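Long-range contact in Alr4995 protein (PDB 6LRF), which probably acts as a bifunctional enzyme of arginine catabolism, combining arginine dihydrolase and ornithine cyclodeaminase activities in one chain: residues Y282-L294 against I347-P359. Numbering follows the deposited sequence.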
loop_
_atom_site.group_PDB
_atom_site.type_symbol
_atom_site.label_atom_id
_atom_site.label_comp_id
_atom_site.label_asym_id
_atom_site.label_seq_id
_atom_site.Cartn_x
_atom_site.Cartn_y
_atom_site.Cartn_z
ATOM N N TYR B 282 34.522 31.860 -12.768
ATOM C CA TYR B 282 33.223 31.544 -13.364
ATOM C C TYR B 282 32.081 31.838 -12.393
ATOM O O TYR B 282 30.909 31.875 -12.787
ATOM C CB TYR B 282 33.180 30.088 -13.827
ATOM C CG TYR B 282 34.221 29.784 -14.871
ATOM C CD1 TYR B 282 33.997 30.068 -16.213
ATOM C CD2 TYR B 282 35.440 29.242 -14.515
ATOM C CE1 TYR B 282 34.959 29.800 -17.175
ATOM C CE2 TYR B 282 36.408 28.974 -15.463
ATOM C CZ TYR B 282 36.164 29.254 -16.792
ATOM O OH TYR B 282 37.137 28.977 -17.734
ATOM N N VAL B 283 32.429 32.063 -11.127
ATOM C CA VAL B 283 31.448 32.428 -10.115
ATOM C C VAL B 283 30.740 33.719 -10.520
ATOM O O VAL B 283 31.378 34.701 -10.925
ATOM C CB VAL B 283 32.111 32.583 -8.731
ATOM C CG1 VAL B 283 31.092 33.009 -7.680
ATOM C CG2 VAL B 283 32.792 31.270 -8.333
ATOM N N GLU B 284 29.411 33.690 -10.443
ATOM C CA GLU B 284 28.564 34.835 -10.768
ATOM C C GLU B 284 27.706 35.264 -9.582
ATOM O O GLU B 284 27.395 34.464 -8.704
ATOM C CB GLU B 284 27.643 34.514 -11.938
ATOM C CG GLU B 284 28.326 34.429 -13.264
ATOM C CD GLU B 284 27.341 34.149 -14.377
ATOM O OE1 GLU B 284 26.136 33.965 -14.071
ATOM O OE2 GLU B 284 27.763 34.134 -15.550
ATOM N N SER B 285 27.312 36.531 -9.591
ATOM C CA SER B 285 26.559 37.125 -8.504
ATOM C C SER B 285 25.486 38.018 -9.070
ATOM O O SER B 285 25.655 38.605 -10.135
ATOM C CB SER B 285 27.469 37.929 -7.581
ATOM O OG SER B 285 27.981 37.104 -6.553
ATOM N N ARG B 286 24.390 38.124 -8.327
ATOM C CA ARG B 286 23.219 38.859 -8.761
ATOM C C ARG B 286 22.422 39.227 -7.517
ATOM O O ARG B 286 22.219 38.398 -6.639
ATOM C CB ARG B 286 22.398 38.006 -9.725
ATOM C CG ARG B 286 21.263 38.707 -10.420
ATOM C CD ARG B 286 20.828 37.892 -11.615
ATOM N NE ARG B 286 19.513 38.284 -12.109
ATOM C CZ ARG B 286 19.017 37.890 -13.279
ATOM N NH1 ARG B 286 19.748 37.108 -14.064
ATOM N NH2 ARG B 286 17.801 38.280 -13.668
ATOM N N ILE B 287 21.991 40.473 -7.411
ATOM C CA ILE B 287 21.142 40.837 -6.295
ATOM C C ILE B 287 19.676 40.742 -6.740
ATOM O O ILE B 287 19.301 41.243 -7.795
ATOM C CB ILE B 287 21.474 42.242 -5.765
ATOM C CG1 ILE B 287 22.846 42.230 -5.075
ATOM C CG2 ILE B 287 20.399 42.724 -4.788
ATOM C CD1 ILE B 287 23.323 43.606 -4.607
ATOM N N ILE B 288 18.861 40.044 -5.962
ATOM C CA ILE B 288 17.442 39.958 -6.276
ATOM C C ILE B 288 16.630 40.606 -5.158
ATOM O O ILE B 288 17.111 40.772 -4.037
ATOM C CB ILE B 288 16.991 38.494 -6.493
ATOM C CG1 ILE B 288 17.295 37.647 -5.262
ATOM C CG2 ILE B 288 17.658 37.900 -7.720
ATOM C CD1 ILE B 288 16.081 37.379 -4.388
ATOM N N ARG B 289 15.402 40.992 -5.469
ATOM C CA ARG B 289 14.507 41.538 -4.454
ATOM C C ARG B 289 13.264 40.654 -4.347
ATOM O O ARG B 289 12.752 40.165 -5.356
ATOM C CB ARG B 289 14.141 42.985 -4.796
ATOM C CG ARG B 289 13.293 43.715 -3.769
ATOM C CD ARG B 289 13.136 45.174 -4.174
ATOM N NE ARG B 289 12.101 45.864 -3.411
ATOM C CZ ARG B 289 12.313 46.453 -2.239
ATOM N NH1 ARG B 289 13.527 46.421 -1.692
ATOM N NH2 ARG B 289 11.313 47.071 -1.612
ATOM N N ILE B 290 12.804 40.416 -3.121
ATOM C CA ILE B 290 11.579 39.648 -2.891
ATOM C C ILE B 290 10.685 40.434 -1.924
ATOM O O ILE B 290 11.167 40.962 -0.927
ATOM C CB ILE B 290 11.895 38.231 -2.351
ATOM C CG1 ILE B 290 10.613 37.453 -2.090
ATOM C CG2 ILE B 290 12.752 38.285 -1.099
ATOM C CD1 ILE B 290 9.926 37.014 -3.361
ATOM N N GLU B 291 9.400 40.557 -2.259
ATOM C CA GLU B 291 8.430 41.306 -1.457
ATOM C C GLU B 291 7.206 40.458 -1.094
ATOM O O GLU B 291 6.803 39.574 -1.850
ATOM C CB GLU B 291 7.947 42.549 -2.203
ATOM C CG GLU B 291 8.882 43.739 -2.214
ATOM C CD GLU B 291 8.219 44.986 -2.823
ATOM O OE1 GLU B 291 7.017 44.910 -3.164
ATOM O OE2 GLU B 291 8.890 46.040 -2.946
ATOM N N GLY B 292 6.587 40.755 0.045
ATOM C CA GLY B 292 5.387 40.037 0.451
ATOM C C GLY B 292 5.326 39.825 1.946
ATOM O O GLY B 292 5.925 40.590 2.709
ATOM N N HIS B 293 4.593 38.802 2.373
ATOM C CA HIS B 293 4.542 38.440 3.788
ATOM C C HIS B 293 5.644 37.420 4.059
ATOM O O HIS B 293 5.395 36.229 4.234
ATOM C CB HIS B 293 3.162 37.893 4.166
ATOM C CG HIS B 293 2.038 38.833 3.855
ATOM N ND1 HIS B 293 1.060 38.542 2.927
ATOM C CD2 HIS B 293 1.748 40.068 4.331
ATOM C CE1 HIS B 293 0.208 39.551 2.857
ATOM N NE2 HIS B 293 0.608 40.493 3.692
ATOM N N LEU B 294 6.873 37.904 4.085
ATOM C CA LEU B 294 8.024 37.034 3.910
ATOM C C LEU B 294 8.220 36.076 5.074
ATOM O O LEU B 294 8.533 34.907 4.873
ATOM C CB LEU B 294 9.278 37.875 3.703
ATOM C CG LEU B 294 9.272 38.790 2.473
ATOM C CD1 LEU B 294 10.635 39.480 2.297
ATOM C CD2 LEU B 294 8.883 38.022 1.216
ATOM N N ILE B 347 17.856 31.215 -10.956
ATOM C CA ILE B 347 16.992 32.331 -11.318
ATOM C C ILE B 347 15.648 31.831 -11.880
ATOM O O ILE B 347 14.599 32.425 -11.604
ATOM C CB ILE B 347 17.699 33.255 -12.323
ATOM C CG1 ILE B 347 18.966 33.829 -11.681
ATOM C CG2 ILE B 347 16.777 34.385 -12.775
ATOM C CD1 ILE B 347 18.705 34.576 -10.396
ATOM N N SER B 348 15.672 30.723 -12.622
ATOM C CA SER B 348 14.431 30.127 -13.117
ATOM C C SER B 348 13.512 29.730 -11.965
ATOM O O SER B 348 12.308 29.949 -12.022
ATOM C CB SER B 348 14.714 28.900 -13.991
ATOM O OG SER B 348 15.341 29.285 -15.201
ATOM N N LEU B 349 14.079 29.162 -10.912
ATOM C CA LEU B 349 13.275 28.792 -9.756
ATOM C C LEU B 349 12.762 30.052 -9.027
ATOM O O LEU B 349 11.584 30.136 -8.653
ATOM C CB LEU B 349 14.086 27.885 -8.821
ATOM C CG LEU B 349 14.489 26.529 -9.429
ATOM C CD1 LEU B 349 15.600 25.834 -8.631
ATOM C CD2 LEU B 349 13.280 25.597 -9.566
ATOM N N LEU B 350 13.628 31.048 -8.860
ATOM C CA LEU B 350 13.261 32.257 -8.128
ATOM C C LEU B 350 12.216 33.110 -8.856
ATOM O O LEU B 350 11.390 33.774 -8.221
ATOM C CB LEU B 350 14.494 33.102 -7.857
ATOM C CG LEU B 350 15.478 32.520 -6.843
ATOM C CD1 LEU B 350 16.663 33.471 -6.622
ATOM C CD2 LEU B 350 14.755 32.211 -5.540
ATOM N N ILE B 351 12.275 33.106 -10.183
ATOM C CA ILE B 351 11.303 33.825 -10.998
ATOM C C ILE B 351 9.868 33.405 -10.627
ATOM O O ILE B 351 8.985 34.252 -10.467
ATOM C CB ILE B 351 11.576 33.601 -12.500
ATOM C CG1 ILE B 351 12.725 34.499 -12.956
ATOM C CG2 ILE B 351 10.344 33.925 -13.343
ATOM C CD1 ILE B 351 13.247 34.161 -14.345
ATOM N N ASP B 352 9.654 32.106 -10.445
ATOM C CA ASP B 352 8.353 31.586 -10.018
ATOM C C ASP B 352 7.917 32.046 -8.628
ATOM O O ASP B 352 6.725 32.167 -8.348
ATOM C CB ASP B 352 8.373 30.065 -10.061
ATOM C CG ASP B 352 8.566 29.540 -11.461
ATOM O OD1 ASP B 352 9.193 28.470 -11.614
ATOM O OD2 ASP B 352 8.089 30.212 -12.410
ATOM N N LEU B 353 8.874 32.304 -7.751
ATOM C CA LEU B 353 8.539 32.815 -6.427
ATOM C C LEU B 353 8.289 34.315 -6.462
ATOM O O LEU B 353 7.957 34.920 -5.443
ATOM C CB LEU B 353 9.648 32.496 -5.421
ATOM C CG LEU B 353 9.615 31.134 -4.732
ATOM C CD1 LEU B 353 9.452 30.028 -5.744
ATOM C CD2 LEU B 353 10.890 30.935 -3.920
ATOM N N GLY B 354 8.456 34.926 -7.629
ATOM C CA GLY B 354 8.224 36.350 -7.753
ATOM C C GLY B 354 9.435 37.217 -7.456
ATOM O O GLY B 354 9.293 38.418 -7.214
ATOM N N ALA B 355 10.625 36.620 -7.460
ATOM C CA ALA B 355 11.853 37.401 -7.349
ATOM C C ALA B 355 11.962 38.320 -8.562
ATOM O O ALA B 355 11.682 37.908 -9.688
ATOM C CB ALA B 355 13.074 36.499 -7.249
ATOM N N VAL B 356 12.330 39.573 -8.327
ATOM C CA VAL B 356 12.461 40.531 -9.413
ATOM C C VAL B 356 13.812 41.215 -9.326
ATOM O O VAL B 356 14.550 41.058 -8.338
ATOM C CB VAL B 356 11.340 41.603 -9.395
ATOM C CG1 VAL B 356 9.949 40.940 -9.504
ATOM C CG2 VAL B 356 11.445 42.454 -8.145
ATOM N N ASP B 357 14.128 41.954 -10.384
ATOM C CA ASP B 357 15.312 42.796 -10.428
ATOM C C ASP B 357 15.005 44.121 -9.736
ATOM O O ASP B 357 13.857 44.597 -9.768
ATOM C CB ASP B 357 15.745 43.045 -11.883
ATOM C CG ASP B 357 16.223 41.771 -12.592
ATOM O OD1 ASP B 357 16.419 40.732 -11.916
ATOM O OD2 ASP B 357 16.383 41.803 -13.831
ATOM N N LEU B 358 16.028 44.705 -9.107
ATOM C CA LEU B 358 15.981 46.110 -8.716
ATOM C C LEU B 358 15.699 46.877 -10.014
ATOM O O LEU B 358 16.286 46.554 -11.051
ATOM C CB LEU B 358 17.295 46.555 -8.056
ATOM C CG LEU B 358 18.052 45.537 -7.186
ATOM C CD1 LEU B 358 19.458 46.021 -6.849
ATOM C CD2 LEU B 358 17.293 45.195 -5.909
ATOM N N PRO B 359 14.790 47.873 -9.971
ATOM C CA PRO B 359 14.234 48.520 -11.176
ATOM C C PRO B 359 15.262 49.111 -12.165
ATOM O O PRO B 359 14.903 49.391 -13.315
ATOM C CB PRO B 359 13.356 49.634 -10.596
ATOM C CG PRO B 359 13.014 49.165 -9.221
ATOM C CD PRO B 359 14.229 48.440 -8.732
HETATM O O HOH W 1 18.839 43.301 -9.549
HETATM O O HOH W 2 8.521 39.864 -4.860
#
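Arg289 and Val356 pair where the connection out of helix 340-352 meets a strand edge of an alpha+beta, probably ferredoxin-like, unit. In this antiparallel hydrogen-bonded pair, Arg289 N gives a bond to Val356 O (3.0 Å) and Val356 N returns one to Arg289 O (3.1 Å). Water 1, between Ile287 O and Leu358 N, and water 2, between Glu291 N and Gly354 O, continue the link where the backbones part. Gly354 supplies the positive phi of the Schellman motif that turns the chain from the helix into an extended segment.

Helix segment 347-352 runs at 22° to strand 284-292, nearly parallel, with axes 10.6 Å apart at closest approach. Ile288, beta-branched and so suited to a strand, packs between them, CG2 4.4 Å from Ile347 CD1 and CD1 4.2 Å from the small Ala355 CB. Ile290 CD1 lies 3.5 Å from Leu353 O, in the turn leading to Gly354.

Arg286, apolar along its length and charged at its end, suits two partners: with CG anti to the backbone N (chi1 -171°), its extended chain carries the guanidinium past Ile347 CG2, over one face, to Asp357 OD1 at its edge, in plane. NH2 forms a weak salt-bridging bond to that oxygen (3.3 Å), the carboxylate plane turned 57° away. On the other sheet face, Leu358 CD1 meets Ile287 CG2 at 4.0 Å, while Leu358 CD2 rests on Arg289 CB.

With 329-337 on the strand's other edge and helix 299-310 beside helix 340-352, this resembles the beta-alpha-beta-beta-alpha-beta order of a ferredoxin-like fold, with a single bridge at Val356 in the place of the last strand.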